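PDB 3NDN: O-succinylhomoserine sulfhydrylase from Mycobacterium tuberculosis, which probably catalyses the pyridoxal phosphate-dependent formation of L-homocysteine from O-succinyl-L-homoserine and hydrogen sulfide in methionine biosynthesis. Local coordinates for residues Ala344-Val347 with Leu348-Arg352. Sequence-based numbering, arbitrary orientation.
Sequences AFEV and LDKMR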
# COMPACT_ATOMS: atom_id res chain seq x y z
N ALA A 344 35.32 2.89 -21.89
CA ALA A 344 34.27 3.09 -20.86
C ALA A 344 33.10 2.11 -21.00
O ALA A 344 32.67 1.51 -20.02
CB ALA A 344 33.76 4.54 -20.88
N PHE A 345 32.58 1.94 -22.22
CA PHE A 345 31.50 0.99 -22.48
C PHE A 345 31.90 -0.45 -22.12
O PHE A 345 31.09 -1.21 -21.60
CB PHE A 345 31.05 1.06 -23.95
CG PHE A 345 30.03 2.13 -24.24
CD1 PHE A 345 29.97 3.30 -23.47
CD2 PHE A 345 29.13 1.99 -25.30
CE1 PHE A 345 29.03 4.30 -23.75
CE2 PHE A 345 28.19 2.98 -25.59
CZ PHE A 345 28.14 4.14 -24.80
N GLU A 346 33.14 -0.81 -22.40
CA GLU A 346 33.67 -2.14 -22.10
C GLU A 346 33.63 -2.44 -20.59
O GLU A 346 33.29 -3.56 -20.18
CB GLU A 346 35.11 -2.27 -22.64
CG GLU A 346 35.66 -3.69 -22.56
CD GLU A 346 37.13 -3.81 -22.98
OE1 GLU A 346 37.90 -2.81 -22.88
OE2 GLU A 346 37.52 -4.92 -23.41
N VAL A 347 33.98 -1.44 -19.79
CA VAL A 347 34.03 -1.56 -18.33
C VAL A 347 32.62 -1.72 -17.74
O VAL A 347 32.37 -2.61 -16.91
CB VAL A 347 34.77 -0.33 -17.68
CG1 VAL A 347 34.68 -0.36 -16.16
CG2 VAL A 347 36.24 -0.28 -18.13
N LEU A 348 31.69 -0.88 -18.19
CA LEU A 348 30.30 -0.99 -17.72
C LEU A 348 29.70 -2.36 -18.06
O LEU A 348 29.02 -2.96 -17.24
CB LEU A 348 29.43 0.14 -18.27
CG LEU A 348 29.25 1.39 -17.40
CD1 LEU A 348 30.57 2.09 -17.11
CD2 LEU A 348 28.30 2.33 -18.13
N ASP A 349 30.01 -2.85 -19.27
CA ASP A 349 29.44 -4.11 -19.75
C ASP A 349 30.02 -5.36 -19.07
O ASP A 349 29.45 -6.45 -19.17
CB ASP A 349 29.57 -4.21 -21.28
CG ASP A 349 28.65 -3.24 -22.03
OD1 ASP A 349 27.67 -2.70 -21.45
OD2 ASP A 349 28.89 -3.03 -23.24
N LYS A 350 31.14 -5.21 -18.34
CA LYS A 350 31.76 -6.33 -17.61
C LYS A 350 31.32 -6.47 -16.14
O LYS A 350 31.55 -7.52 -15.53
CB LYS A 350 33.29 -6.24 -17.68
CG LYS A 350 33.89 -6.68 -19.00
CD LYS A 350 35.41 -6.40 -19.07
CE LYS A 350 36.22 -7.23 -18.07
NZ LYS A 350 36.30 -8.69 -18.41
N MET A 351 30.68 -5.44 -15.59
CA MET A 351 30.09 -5.51 -14.24
C MET A 351 29.10 -6.68 -14.13
O MET A 351 28.28 -6.88 -15.03
CB MET A 351 29.34 -4.21 -13.89
CG MET A 351 30.14 -2.92 -14.02
SD MET A 351 31.14 -2.59 -12.56
CE MET A 351 31.82 -0.97 -12.94
N ARG A 352 29.20 -7.45 -13.04
CA ARG A 352 28.28 -8.58 -12.79
C ARG A 352 27.50 -8.49 -11.46
O ARG A 352 26.64 -9.34 -11.18
CB ARG A 352 29.02 -9.92 -12.89
CG ARG A 352 29.55 -10.28 -14.31
CD ARG A 352 28.39 -10.66 -15.27
NE ARG A 352 28.84 -10.90 -16.65
CZ ARG A 352 28.99 -9.96 -17.59
NH1 ARG A 352 28.75 -8.68 -17.33
NH2 ARG A 352 29.39 -10.31 -18.80
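Val-347 and Met-351 meet on the buried side of helix 340-350 and the turn after it, where methyl CG1 of Val-347 lies 4.3 Å from CE of Met-351. The bend at chi2 (-83°) carries SD across the helix, and the extended last bond sends CE back toward the valine. Beside them Leu-348 lays CD1 3.6 Å from the carbonyl O of Ala-344, which also accepts a nearly straight bond from Leu-348 N (3.2 Å). Phe-345 O takes the next i to i+4 bond, from Asp-349 N at 3.0 Å. With CG beside its own backbone N, Asp-349 holds that carbon 3.2 Å from Phe-345 O; its OD1 bonds to the backbone N of Ala-59 of the second subunit. Lys-350 N bonds to Val-347 O, three residues back, from above the carbonyl plane. Arg-352 curls back, with two carbonyl oxygens near its guanidinium plane: NH1 meets Asp-349 O fairly straight (166°) but Met-351 O at a bend (147°), well above that carbonyl's plane. On the exposed side Lys-350 CG still lies 3.4 Å from Glu-346 O, and Lys-350 CD 4.4 Å from Glu-346 CG. Only the charged ends are loose, Lys-350 NZ 6.4 Å from Glu-346 OE2; the glutamate pairs with Arg-343. Helix 402-413 covers Val-347 and Met-351 with Ala-412, its Asp-408 accepting Arg-352 N, while His-369, just after strand 366-368, meets Phe-345 edge-to-face.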